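Local structure of teicoplanin pseudoaglycone deacetylases Orf2 (Actinoplanes teichomyceticus, 3DFF) at residues L10-P15 / R183-L188; H60-L65 / M233-G238; T110-V113 / K118-V121; D69-Y74 / S98-L103; Y190-S195 / D248-Q253. The protein is a zinc-dependent deacetylase of the PIG-L family that probably removes the acetyl group from the teicoplanin pseudoaglycone during biosynthesis of this lipoglycopeptide antibiotic. All blocks are in the same frame, centred on the assembly; numbering follows the deposited sequence.

Contact 1. Residues L10-P15 / R183-L188; sequences LLAISP and RLWEDL
The indole of Trp185 reaches across to residues Ala12 to Pro15 and presents the outer carbons of its six-membered ring to them, between the central mixed sheet of this PIG-L deacetylase fold and helix 19-33, where it packs on Ala20 and Ser23. Strands 10-14 and 183-185 are not neighbours in that sheet. Strand 151-155 runs between them, and their axes pass 9.3 Å apart with 48° between their directions. Trp185 bridges this gap. Its first torsion (chi1 61°) sets CG between the backbone N and the carbonyl carbon, and the ring extends from there to Ala12-Pro15. Two neighbours come up at the ring edge, close to its plane: Ala12, with CB 4.2 Å from Trp185 CZ3, and Ser14, whose CA is 4.1 Å from Trp185 CH2. Ile13 and Pro15 approach more obliquely, Pro15 CD lying 4.3 Å from Trp185 CZ2. All the touching residues are buried, and no hydrogen bond crosses between the segments; Ser14 OG instead bonds to His16 O and Ala20 N. The zinc ion, held by His16, Asp19 and His164, lies about 5 Å from the side chain of Pro15. Asp187 contributes a second-shell bond, from OD1 to ND1 of His164. The shortest approach across the contact joins the carbonyl oxygen Ile13 O, whose hydrogen bond is with Thr154 OG1, and Trp185 CH2, 3.5 Å apart.

Contact 2. Residues H60-L65 / M233-G238; sequences HTIWGL and MVLLNG
At the rim of the zinc pocket, a Schellman motif closes helix 54-62 and Trp63, with Ile62, meets Leu235 of the short helix 233-237. Gly64, with positive phi, is the C-prime residue: Leu65 N bonds to His60 O at 2.9 Å, while Gly64 N reaches Thr61 O at 3.0 Å. Leu235 CD2 arrives at the edge of the Trp63 ring, near its plane, and lies 3.6 Å from Trp63 NE1. Both methyls approach Ile62 CG2, with Leu235 CD1 the nearer at 4.0 Å. In Leu235 CG stands opposite the backbone N (chi1 -161°), which carries both methyls out toward the first helix. The Trp63 bond from CA to CB points away from helix 233-237, yet the indole swings back so that its pyrrole side comes nearest. One face of that indole carries His60 N, off the ring centre. Arg75 makes a cation-pi contact with the same ring. A water joins the backbones beside this apolar meeting, donating to Ile62 O at 3.1 Å and accepting from Leu235 N at 3.0 Å. The side chain of Trp63 lies about 5 Å from that of Asp97, which binds zinc in a structure of this protein but carries no ion here. The arrangement joins a Schellman-capped helix end to a short surface helix, beside the metal site of a PIG-L-type deacetylase.

Contact 3. Residues T110-V113 / K118-V121; sequences TAHV and KLAV
Leu119 folds its CD2 methyl against Ala111 and His112, and this branch meets both residues. Its CG lies beside the backbone N (chi1 -63°), an orientation that brings CD2 3.8 Å from His112 CA and 3.7 Å from Ala111 O. The side chains of His112 and Leu119 cross at about a right angle. CD2 stands at the edge of the imidazole, near its plane, with His112 CB 4.0 Å from Leu119 CD2. In the histidine the ring is swung to the far side of CB from the backbone N (chi1 177°), and both CB and the ND1 side of the ring border on Leu119 CD2; the side chain of His112 also touches Arg58 of helix 54-62, and Leu119 packs on Ala55 of the same helix. The two segments are the arms of a beta hairpin whose sheet is short and antiparallel. Ala111 and Ala120 form its hydrogen-bonded pair: Ala111 N gives to Ala120 O at 2.8 Å and 166°, and Ala120 N gives back to Ala111 O at 3.0 Å, both donors lying nearly in line with the C=O bond. Their methyls share one face, which Val113 joins by laying CG2 3.9 Å from Ala120 CB. Thr110 and Val121, a non-hydrogen-bonded pair, occupy the other face. There Thr110 directs its side chain toward Ser98 and Ile99. Toward the turn, where regular pairing stops, a water accepts from Val113 N at 2.8 Å and lies 2.7 Å from Lys118 O.

Contact 4. Residues D69-Y74 / S98-L103; sequences DDAVLY and SIYRKL
Ala71 and Val72, in the first turn of helix 71-85, face the irregular segment around Tyr100 across a wide backbone gap, the nearest CA atoms (Val72 and Tyr100) being 10.3 Å apart. The phenol spans it. Tyr100 turns its CG opposite the carbonyl carbon (chi1 -54°) and stretches toward the helix until its hydroxyl end reaches Ala71: OH lies 3.5 Å from Ala71 CB. Val72 meets the ring a little further back, with CG2 3.7 Å from Tyr100 CE2, and the two side chains run antiparallel as they pass. The valine approaches the ring obliquely. Ile99, the preceding residue in the chain, lays CG1 over the ring centre, 3.8 Å above the plane, and so covers one face. The polar partner of the hydroxyl is NE2 of His60, a bond that fixes the end of the phenol between two helices. On the helix side, Asp70 serves as N-cap: Leu73 N gives to Asp70 OD1 at 3.1 Å and 162°, meeting the oxygen from well above the carboxylate plane. The loop around Tyr100 is also tied to residues that bind zinc in a structure of this protein, although that second site is empty in this chain. Ile99 N bonds to Asp97 OD1, Ser98 N bonds to Asp163 OD2, and Arg101 forms a salt bridge with Asp163. The contact lies between the start of helix 71-85 and the loop that leads from strand 89-92 to strand 110-111, with helix 54-62 packed against both through His60 and Ala56.

Contact 5. Residues Y190-S195 / D248-Q253; sequences YAVFKS and DEHARQ
The imidazole of His250 is approached obliquely by Val192 CG2 and by Ala191 O, the latter 4.1 Å from His250 CE1. A second flat group, the Phe193 ring, carries Val192 CB over one face, nearer the ring's margin. A third, the guanidinium of Arg252, takes the carboxylate of Glu249 at its edge. Val192 touches the base of the histidine, its CG2 lying 4.1 Å from His250 CB, and the two side chains lie alongside each other, pointing in opposite senses. In this PIG-L-type fold, helix 243-254 packs here on the loop that follows strand 182-185 of the central mixed sheet. An extended first torsion (chi1 -177°) sends the histidine ring out from the helix toward that loop. There its NE2 is hydrogen-bonded to Glu186 OE1; these two residues together bind zinc in a structure of this protein, though no ion occupies that position here. Ala191 CB comes 4.3 Å from His250 CE1 and also packs on Glu186. One turn of the same helix is bridged on its exposed flank: Arg252 grips Glu249 side-on with two nitrogens, NE meeting Glu249 OE1 at 3.0 Å and 167° on the syn side, while NH2 reaches Glu249 OE2 at 3.1 Å.

In the fold
Contact 1 lies deepest, its centre about 6 Å from that of the chain, in the mixed sheet; the other four lie about 16 to 20 Å out. Contacts 2 and 4 touch where helices 54-62 and 71-85 follow each other, and contact 3 touches contact 4. Contact 5 touches contact 1; its centre is about 29 Å from that of contact 4, on the opposite side of the chain's centre. Along the sequence, contact 4 closes before contact 3 opens, both between the segments of contacts 1 and 2, and contact 2 alternates with contacts 1 and 5. Contact 1 lies nearest the bound zinc, then contact 2; contact 4 adjoins the zinc-binding Asp97 and Asp163, and Glu186 and His250 link contacts 1 and 5.

Contact 1. Residues L10-P15 / R183-L188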
# COMPACT_ATOMS: atom_id res chain seq x y z
N LEU A 10 -10.93 8.42 -9.46
CA LEU A 10 -10.49 7.29 -8.64
C LEU A 10 -9.30 7.70 -7.77
O LEU A 10 -8.25 8.07 -8.30
CB LEU A 10 -10.11 6.12 -9.55
CG LEU A 10 -9.53 4.86 -8.89
CD1 LEU A 10 -10.51 4.24 -7.94
CD2 LEU A 10 -9.15 3.86 -9.96
N LEU A 11 -9.48 7.65 -6.46
CA LEU A 11 -8.38 7.93 -5.52
C LEU A 11 -7.90 6.62 -4.92
O LEU A 11 -8.66 5.97 -4.19
CB LEU A 11 -8.85 8.86 -4.40
CG LEU A 11 -7.86 9.19 -3.26
CD1 LEU A 11 -6.61 9.92 -3.79
CD2 LEU A 11 -8.56 9.99 -2.16
N ALA A 12 -6.67 6.24 -5.24
CA ALA A 12 -6.04 5.08 -4.64
C ALA A 12 -5.20 5.58 -3.47
O ALA A 12 -4.51 6.58 -3.59
CB ALA A 12 -5.22 4.32 -5.63
N ILE A 13 -5.28 4.88 -2.34
CA ILE A 13 -4.49 5.28 -1.17
C ILE A 13 -3.53 4.16 -0.80
O ILE A 13 -3.95 3.13 -0.28
CB ILE A 13 -5.39 5.67 -0.01
CG1 ILE A 13 -6.39 6.77 -0.46
CG2 ILE A 13 -4.59 6.12 1.21
CD1 ILE A 13 -7.30 7.22 0.60
N SER A 14 -2.26 4.37 -1.11
CA SER A 14 -1.23 3.36 -0.91
C SER A 14 -0.51 3.59 0.43
O SER A 14 -0.13 4.72 0.72
CB SER A 14 -0.23 3.43 -2.05
OG SER A 14 0.68 2.34 -1.99
N PRO A 15 -0.30 2.54 1.23
CA PRO A 15 0.50 2.74 2.46
C PRO A 15 1.91 3.16 2.11
O PRO A 15 2.38 4.19 2.63
CB PRO A 15 0.48 1.36 3.16
CG PRO A 15 -0.50 0.56 2.44
CD PRO A 15 -0.76 1.15 1.08
N ARG A 183 -13.26 0.60 -1.56
CA ARG A 183 -12.98 -0.82 -1.78
C ARG A 183 -11.58 -1.07 -1.24
O ARG A 183 -10.79 -0.13 -1.12
CB ARG A 183 -13.02 -1.19 -3.26
CG ARG A 183 -14.36 -0.95 -3.96
CD ARG A 183 -14.29 -1.38 -5.41
NE ARG A 183 -14.16 -2.82 -5.58
CZ ARG A 183 -15.19 -3.68 -5.55
NH1 ARG A 183 -16.43 -3.24 -5.35
NH2 ARG A 183 -14.97 -4.98 -5.70
N LEU A 184 -11.30 -2.32 -0.88
CA LEU A 184 -9.95 -2.70 -0.47
C LEU A 184 -9.38 -3.67 -1.49
O LEU A 184 -10.08 -4.57 -1.94
CB LEU A 184 -9.97 -3.39 0.88
CG LEU A 184 -10.72 -2.66 2.00
CD1 LEU A 184 -10.58 -3.42 3.31
CD2 LEU A 184 -10.24 -1.22 2.16
N TRP A 185 -8.10 -3.52 -1.82
CA TRP A 185 -7.46 -4.49 -2.70
C TRP A 185 -6.78 -5.56 -1.88
O TRP A 185 -6.47 -5.38 -0.70
CB TRP A 185 -6.45 -3.83 -3.65
CG TRP A 185 -5.30 -3.13 -2.98
CD1 TRP A 185 -4.36 -3.68 -2.14
CD2 TRP A 185 -4.96 -1.74 -3.10
NE1 TRP A 185 -3.46 -2.71 -1.72
CE2 TRP A 185 -3.82 -1.51 -2.29
CE3 TRP A 185 -5.53 -0.67 -3.79
CZ2 TRP A 185 -3.21 -0.24 -2.20
CZ3 TRP A 185 -4.93 0.61 -3.67
CH2 TRP A 185 -3.79 0.79 -2.89
N GLU A 186 -6.53 -6.70 -2.53
CA GLU A 186 -5.80 -7.78 -1.89
C GLU A 186 -4.31 -7.43 -1.90
O GLU A 186 -3.73 -7.28 -2.98
CB GLU A 186 -6.08 -9.07 -2.66
CG GLU A 186 -5.48 -10.28 -2.02
CD GLU A 186 -5.69 -11.54 -2.85
OE1 GLU A 186 -5.59 -11.47 -4.09
OE2 GLU A 186 -5.95 -12.60 -2.23
N ASP A 187 -3.70 -7.26 -0.71
CA ASP A 187 -2.30 -6.83 -0.66
C ASP A 187 -1.42 -7.87 -1.34
O ASP A 187 -1.43 -9.03 -0.94
CB ASP A 187 -1.79 -6.64 0.78
CG ASP A 187 -2.70 -5.76 1.62
OD1 ASP A 187 -2.19 -4.72 2.10
OD2 ASP A 187 -3.88 -6.11 1.81
N LEU A 188 -0.67 -7.44 -2.35
CA LEU A 188 0.33 -8.30 -3.01
C LEU A 188 1.74 -7.79 -2.81
O LEU A 188 1.97 -6.57 -2.78
CB LEU A 188 0.03 -8.44 -4.51
CG LEU A 188 -1.35 -9.00 -4.86
CD1 LEU A 188 -1.57 -8.94 -6.35
CD2 LEU A 188 -1.47 -10.44 -4.38

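Contact 2. Residues H60-L65 / M233-G238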
# COMPACT_ATOMS: atom_id res chain seq x y z
N HIS A 60 17.94 0.07 4.09
CA HIS A 60 18.52 0.84 2.98
C HIS A 60 19.50 -0.03 2.20
O HIS A 60 19.51 -0.00 0.96
CB HIS A 60 19.19 2.11 3.48
CG HIS A 60 18.21 3.08 4.08
ND1 HIS A 60 18.60 4.19 4.80
CD2 HIS A 60 16.86 3.10 4.07
CE1 HIS A 60 17.53 4.85 5.21
NE2 HIS A 60 16.46 4.22 4.76
N THR A 61 20.31 -0.81 2.92
CA THR A 61 21.25 -1.74 2.30
C THR A 61 20.53 -2.81 1.46
O THR A 61 20.97 -3.12 0.35
CB THR A 61 22.16 -2.37 3.37
OG1 THR A 61 22.98 -1.33 3.94
CG2 THR A 61 23.05 -3.44 2.75
N ILE A 62 19.42 -3.34 1.98
CA ILE A 62 18.62 -4.34 1.28
C ILE A 62 18.02 -3.73 0.00
O ILE A 62 17.86 -4.42 -1.02
CB ILE A 62 17.53 -4.91 2.22
CG1 ILE A 62 18.20 -5.87 3.23
CG2 ILE A 62 16.42 -5.61 1.45
CD1 ILE A 62 17.32 -6.20 4.42
N TRP A 63 17.75 -2.43 0.05
CA TRP A 63 17.19 -1.68 -1.08
C TRP A 63 18.25 -1.22 -2.07
O TRP A 63 17.94 -0.49 -3.02
CB TRP A 63 16.41 -0.47 -0.57
CG TRP A 63 15.18 -0.82 0.20
CD1 TRP A 63 14.48 -1.99 0.15
CD2 TRP A 63 14.47 0.04 1.10
NE1 TRP A 63 13.39 -1.92 0.98
CE2 TRP A 63 13.35 -0.68 1.57
CE3 TRP A 63 14.66 1.36 1.54
CZ2 TRP A 63 12.44 -0.13 2.47
CZ3 TRP A 63 13.77 1.90 2.43
CH2 TRP A 63 12.67 1.15 2.90
N GLY A 64 19.50 -1.64 -1.86
CA GLY A 64 20.58 -1.29 -2.79
C GLY A 64 21.11 0.12 -2.65
O GLY A 64 21.67 0.67 -3.61
N LEU A 65 20.95 0.69 -1.46
CA LEU A 65 21.41 2.03 -1.15
C LEU A 65 22.47 1.97 -0.07
O LEU A 65 22.64 0.96 0.59
CB LEU A 65 20.24 2.91 -0.68
CG LEU A 65 19.06 3.03 -1.65
CD1 LEU A 65 17.92 3.81 -1.02
CD2 LEU A 65 19.52 3.67 -2.96
N MSE A 233 13.02 -4.78 -5.86
CA MSE A 233 13.05 -6.00 -6.67
C MSE A 233 13.65 -7.22 -5.96
O MSE A 233 13.04 -8.29 -5.95
CB MSE A 233 13.69 -5.75 -8.03
CG MSE A 233 12.75 -5.08 -9.06
SE MSE A 233 10.87 -5.72 -9.07
CE MSE A 233 10.09 -4.30 -7.97
N VAL A 234 14.83 -7.06 -5.35
CA VAL A 234 15.48 -8.20 -4.68
C VAL A 234 14.58 -8.72 -3.55
O VAL A 234 14.34 -9.93 -3.46
CB VAL A 234 16.92 -7.85 -4.18
CG1 VAL A 234 17.51 -9.00 -3.35
CG2 VAL A 234 17.82 -7.53 -5.37
N LEU A 235 14.07 -7.81 -2.74
CA LEU A 235 13.17 -8.14 -1.64
C LEU A 235 11.90 -8.86 -2.11
O LEU A 235 11.50 -9.86 -1.52
CB LEU A 235 12.80 -6.85 -0.89
CG LEU A 235 12.25 -6.81 0.53
CD1 LEU A 235 13.04 -7.70 1.46
CD2 LEU A 235 12.29 -5.36 1.00
N LEU A 236 11.29 -8.38 -3.19
CA LEU A 236 10.05 -8.96 -3.70
C LEU A 236 10.23 -10.30 -4.42
O LEU A 236 9.37 -11.18 -4.32
CB LEU A 236 9.33 -7.98 -4.62
CG LEU A 236 8.69 -6.77 -3.96
CD1 LEU A 236 8.40 -5.70 -4.98
CD2 LEU A 236 7.42 -7.17 -3.23
N ASN A 237 11.34 -10.45 -5.14
CA ASN A 237 11.57 -11.68 -5.90
C ASN A 237 11.92 -12.88 -5.04
O ASN A 237 11.55 -14.02 -5.36
CB ASN A 237 12.60 -11.45 -7.00
CG ASN A 237 11.98 -10.88 -8.25
OD1 ASN A 237 11.27 -11.58 -8.97
ND2 ASN A 237 12.20 -9.59 -8.49
N GLY A 238 12.61 -12.62 -3.93
CA GLY A 238 13.02 -13.68 -3.01
C GLY A 238 14.18 -14.47 -3.58
O GLY A 238 14.86 -14.01 -4.51
O HOH W 1 15.28 -5.12 -2.52

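Contact 3. Residues T110-V113 / K118-V121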
# COMPACT_ATOMS: atom_id res chain seq x y z
N THR A 110 10.67 0.69 15.42
CA THR A 110 11.06 -0.62 14.90
C THR A 110 12.53 -0.90 15.25
O THR A 110 13.38 -0.02 15.20
CB THR A 110 10.86 -0.70 13.36
OG1 THR A 110 11.71 0.25 12.76
CG2 THR A 110 9.43 -0.36 12.99
N ALA A 111 12.82 -2.15 15.60
CA ALA A 111 14.16 -2.52 16.03
C ALA A 111 14.62 -3.78 15.34
O ALA A 111 13.80 -4.65 15.05
CB ALA A 111 14.20 -2.71 17.53
N HIS A 112 15.92 -3.88 15.08
CA HIS A 112 16.53 -5.12 14.62
C HIS A 112 16.92 -5.96 15.83
O HIS A 112 17.51 -5.44 16.79
CB HIS A 112 17.76 -4.84 13.76
CG HIS A 112 18.47 -6.08 13.31
ND1 HIS A 112 17.99 -6.88 12.30
CD2 HIS A 112 19.61 -6.66 13.74
CE1 HIS A 112 18.81 -7.90 12.12
NE2 HIS A 112 19.81 -7.79 12.98
N VAL A 113 16.59 -7.24 15.79
CA VAL A 113 16.94 -8.18 16.85
C VAL A 113 18.02 -9.13 16.33
O VAL A 113 17.82 -9.79 15.31
CB VAL A 113 15.70 -8.97 17.34
CG1 VAL A 113 16.07 -9.95 18.47
CG2 VAL A 113 14.62 -8.01 17.80
N LYS A 118 13.18 -10.86 10.61
CA LYS A 118 12.04 -9.95 10.70
C LYS A 118 12.26 -8.87 11.77
O LYS A 118 12.73 -9.17 12.87
CB LYS A 118 10.76 -10.73 10.97
CG LYS A 118 9.45 -9.95 10.76
CD LYS A 118 9.29 -9.52 9.30
CE LYS A 118 7.92 -8.91 9.05
NZ LYS A 118 7.85 -8.33 7.67
N LEU A 119 11.92 -7.63 11.43
CA LEU A 119 12.04 -6.51 12.38
C LEU A 119 10.92 -6.53 13.42
O LEU A 119 9.77 -6.81 13.10
CB LEU A 119 12.05 -5.17 11.64
CG LEU A 119 13.21 -4.90 10.67
CD1 LEU A 119 12.96 -3.61 9.91
CD2 LEU A 119 14.55 -4.85 11.40
N ALA A 120 11.29 -6.23 14.66
CA ALA A 120 10.34 -6.19 15.76
C ALA A 120 9.82 -4.76 15.96
O ALA A 120 10.55 -3.81 15.72
CB ALA A 120 11.00 -6.69 17.03
N VAL A 121 8.58 -4.64 16.38
CA VAL A 121 7.99 -3.35 16.78
C VAL A 121 7.99 -3.24 18.30
O VAL A 121 7.51 -4.14 18.99
CB VAL A 121 6.55 -3.21 16.23
CG1 VAL A 121 5.97 -1.88 16.60
CG2 VAL A 121 6.55 -3.37 14.73
O HOH W 2 15.27 -8.47 13.61

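Contact 4. Residues D69-Y74 / S98-L103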
# COMPACT_ATOMS: atom_id res chain seq x y z
N ASP A 69 21.84 7.07 2.75
CA ASP A 69 21.22 7.65 1.55
C ASP A 69 19.83 8.18 1.87
O ASP A 69 19.18 7.71 2.83
CB ASP A 69 21.11 6.61 0.43
CG ASP A 69 22.39 6.47 -0.40
OD1 ASP A 69 23.31 7.30 -0.25
OD2 ASP A 69 22.47 5.51 -1.20
N ASP A 70 19.37 9.13 1.06
CA ASP A 70 18.01 9.65 1.18
C ASP A 70 17.08 8.66 0.48
O ASP A 70 16.68 8.87 -0.68
CB ASP A 70 17.94 11.07 0.59
CG ASP A 70 16.58 11.74 0.79
OD1 ASP A 70 15.60 11.06 1.15
OD2 ASP A 70 16.49 12.97 0.56
N ALA A 71 16.75 7.59 1.20
CA ALA A 71 15.96 6.49 0.65
C ALA A 71 14.59 6.93 0.21
O ALA A 71 14.09 6.46 -0.81
CB ALA A 71 15.87 5.35 1.66
N VAL A 72 13.96 7.81 0.99
CA VAL A 72 12.63 8.27 0.64
C VAL A 72 12.66 8.98 -0.72
O VAL A 72 11.77 8.76 -1.55
CB VAL A 72 12.04 9.21 1.72
CG1 VAL A 72 10.69 9.79 1.25
CG2 VAL A 72 11.88 8.46 3.04
N LEU A 73 13.66 9.83 -0.96
CA LEU A 73 13.79 10.48 -2.27
C LEU A 73 13.91 9.45 -3.40
O LEU A 73 13.20 9.54 -4.40
CB LEU A 73 14.97 11.47 -2.32
CG LEU A 73 15.13 12.27 -3.61
CD1 LEU A 73 13.88 13.13 -3.88
CD2 LEU A 73 16.37 13.13 -3.53
N TYR A 74 14.80 8.46 -3.22
CA TYR A 74 14.97 7.40 -4.22
C TYR A 74 13.64 6.71 -4.49
O TYR A 74 13.26 6.51 -5.64
CB TYR A 74 16.00 6.35 -3.78
CG TYR A 74 17.45 6.69 -4.08
CD1 TYR A 74 18.20 7.47 -3.20
CD2 TYR A 74 18.07 6.22 -5.24
CE1 TYR A 74 19.52 7.80 -3.46
CE2 TYR A 74 19.42 6.55 -5.51
CZ TYR A 74 20.13 7.34 -4.61
OH TYR A 74 21.44 7.67 -4.86
N SER A 98 7.24 3.27 9.06
CA SER A 98 7.52 2.66 10.38
C SER A 98 9.01 2.60 10.72
O SER A 98 9.34 2.73 11.90
CB SER A 98 6.91 1.26 10.47
OG SER A 98 7.44 0.43 9.45
N ILE A 99 9.89 2.43 9.73
CA ILE A 99 11.33 2.35 10.06
C ILE A 99 11.96 3.67 10.47
O ILE A 99 13.11 3.72 10.93
CB ILE A 99 12.18 1.69 8.94
CG1 ILE A 99 12.04 2.47 7.61
CG2 ILE A 99 11.81 0.24 8.80
CD1 ILE A 99 13.10 2.04 6.54
N TYR A 100 11.21 4.76 10.32
CA TYR A 100 11.75 6.07 10.66
C TYR A 100 11.07 6.68 11.87
O TYR A 100 11.52 7.74 12.34
CB TYR A 100 11.62 7.06 9.48
CG TYR A 100 12.24 6.56 8.19
CD1 TYR A 100 13.60 6.18 8.12
CD2 TYR A 100 11.47 6.46 7.03
CE1 TYR A 100 14.16 5.74 6.93
CE2 TYR A 100 12.03 6.01 5.82
CZ TYR A 100 13.37 5.65 5.79
OH TYR A 100 13.91 5.18 4.60
N ARG A 101 9.99 6.06 12.35
CA ARG A 101 9.20 6.67 13.43
C ARG A 101 9.82 6.40 14.80
O ARG A 101 10.48 5.39 15.01
CB ARG A 101 7.74 6.20 13.41
CG ARG A 101 6.98 6.64 12.15
CD ARG A 101 5.46 6.71 12.40
NE ARG A 101 4.83 5.44 12.77
CZ ARG A 101 4.45 4.52 11.89
NH1 ARG A 101 4.70 4.68 10.61
NH2 ARG A 101 3.85 3.41 12.30
N LYS A 102 9.56 7.32 15.73
CA LYS A 102 9.95 7.16 17.13
C LYS A 102 8.73 7.03 18.05
O LYS A 102 7.63 7.48 17.70
CB LYS A 102 10.77 8.35 17.58
CG LYS A 102 12.18 8.32 17.04
CD LYS A 102 12.98 9.48 17.58
CE LYS A 102 14.41 9.44 17.10
NZ LYS A 102 15.16 10.62 17.61
N LEU A 103 8.96 6.41 19.21
CA LEU A 103 7.95 6.29 20.26
C LEU A 103 7.90 7.56 21.07
O LEU A 103 8.85 8.33 21.06
CB LEU A 103 8.28 5.12 21.19
CG LEU A 103 8.37 3.72 20.58
CD1 LEU A 103 8.58 2.70 21.66
CD2 LEU A 103 7.14 3.39 19.76

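Contact 5. Residues Y190-S195 / D248-Q253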
# COMPACT_ATOMS: atom_id res chain seq x y z
N TYR A 190 1.84 -10.08 -0.43
CA TYR A 190 1.50 -10.61 0.91
C TYR A 190 0.49 -11.74 0.88
O TYR A 190 0.59 -12.71 1.62
CB TYR A 190 0.85 -9.52 1.76
CG TYR A 190 1.77 -8.49 2.36
CD1 TYR A 190 2.50 -8.77 3.51
CD2 TYR A 190 1.85 -7.21 1.81
CE1 TYR A 190 3.32 -7.80 4.09
CE2 TYR A 190 2.66 -6.23 2.39
CZ TYR A 190 3.39 -6.54 3.53
OH TYR A 190 4.19 -5.58 4.10
N ALA A 191 -0.51 -11.60 0.02
CA ALA A 191 -1.64 -12.54 0.01
C ALA A 191 -1.21 -13.93 -0.47
O ALA A 191 -1.95 -14.90 -0.30
CB ALA A 191 -2.76 -12.01 -0.84
N VAL A 192 -0.04 -14.02 -1.08
CA VAL A 192 0.47 -15.31 -1.56
C VAL A 192 0.91 -16.15 -0.35
O VAL A 192 0.95 -17.39 -0.41
CB VAL A 192 1.61 -15.12 -2.62
CG1 VAL A 192 2.26 -16.45 -3.03
CG2 VAL A 192 1.07 -14.41 -3.85
N PHE A 193 1.21 -15.47 0.76
CA PHE A 193 1.74 -16.12 1.96
C PHE A 193 0.85 -16.04 3.20
O PHE A 193 1.25 -16.52 4.26
CB PHE A 193 3.09 -15.53 2.37
CG PHE A 193 4.04 -15.37 1.25
CD1 PHE A 193 4.76 -16.47 0.78
CD2 PHE A 193 4.23 -14.13 0.66
CE1 PHE A 193 5.66 -16.33 -0.28
CE2 PHE A 193 5.12 -13.98 -0.39
CZ PHE A 193 5.84 -15.08 -0.86
N LYS A 194 -0.33 -15.42 3.08
CA LYS A 194 -1.24 -15.23 4.23
C LYS A 194 -2.65 -15.71 3.95
O LYS A 194 -3.06 -15.81 2.79
CB LYS A 194 -1.25 -13.76 4.67
CG LYS A 194 0.11 -13.19 4.99
CD LYS A 194 0.64 -13.71 6.32
CE LYS A 194 2.07 -13.26 6.56
NZ LYS A 194 2.50 -13.66 7.93
N SER A 195 -3.42 -16.01 5.00
CA SER A 195 -4.74 -16.63 4.85
C SER A 195 -5.71 -15.77 4.05
O SER A 195 -6.55 -16.29 3.30
CB SER A 195 -5.37 -16.97 6.21
OG SER A 195 -5.76 -15.79 6.90
N ASP A 248 1.28 -14.25 -11.21
CA ASP A 248 0.51 -14.90 -12.28
C ASP A 248 -0.26 -16.11 -11.75
O ASP A 248 -1.42 -16.30 -12.09
CB ASP A 248 1.45 -15.34 -13.40
CG ASP A 248 1.76 -14.21 -14.39
OD1 ASP A 248 1.00 -13.22 -14.47
OD2 ASP A 248 2.77 -14.35 -15.12
N GLU A 249 0.41 -16.91 -10.91
CA GLU A 249 -0.19 -18.12 -10.34
C GLU A 249 -1.32 -17.76 -9.39
O GLU A 249 -2.36 -18.42 -9.37
CB GLU A 249 0.87 -18.96 -9.63
CG GLU A 249 0.35 -20.26 -8.96
CD GLU A 249 -0.49 -21.17 -9.88
OE1 GLU A 249 -0.41 -21.03 -11.13
OE2 GLU A 249 -1.23 -22.03 -9.35
N HIS A 250 -1.13 -16.68 -8.64
CA HIS A 250 -2.16 -16.26 -7.72
C HIS A 250 -3.42 -15.85 -8.47
O HIS A 250 -4.52 -16.24 -8.10
CB HIS A 250 -1.65 -15.11 -6.84
CG HIS A 250 -2.64 -14.67 -5.82
ND1 HIS A 250 -2.88 -15.38 -4.66
CD2 HIS A 250 -3.47 -13.59 -5.78
CE1 HIS A 250 -3.81 -14.76 -3.95
NE2 HIS A 250 -4.19 -13.68 -4.61
N ALA A 251 -3.24 -15.06 -9.53
CA ALA A 251 -4.35 -14.65 -10.38
C ALA A 251 -5.01 -15.87 -11.02
O ALA A 251 -6.22 -15.95 -11.08
CB ALA A 251 -3.86 -13.72 -11.45
N ARG A 252 -4.19 -16.83 -11.48
CA ARG A 252 -4.74 -18.02 -12.14
C ARG A 252 -5.61 -18.84 -11.18
O ARG A 252 -6.67 -19.33 -11.57
CB ARG A 252 -3.61 -18.87 -12.73
CG ARG A 252 -4.09 -19.97 -13.69
CD ARG A 252 -3.10 -21.12 -13.75
NE ARG A 252 -3.00 -21.81 -12.46
CZ ARG A 252 -3.93 -22.62 -11.96
NH1 ARG A 252 -5.05 -22.88 -12.63
NH2 ARG A 252 -3.75 -23.17 -10.77
N GLN A 253 -5.18 -18.96 -9.92
CA GLN A 253 -5.99 -19.62 -8.88
C GLN A 253 -7.41 -19.07 -8.78
O GLN A 253 -8.37 -19.82 -8.61
CB GLN A 253 -5.36 -19.42 -7.51
CG GLN A 253 -4.26 -20.35 -7.18
CD GLN A 253 -3.74 -20.15 -5.76
OE1 GLN A 253 -2.71 -20.69 -5.39
NE2 GLN A 253 -4.47 -19.35 -4.97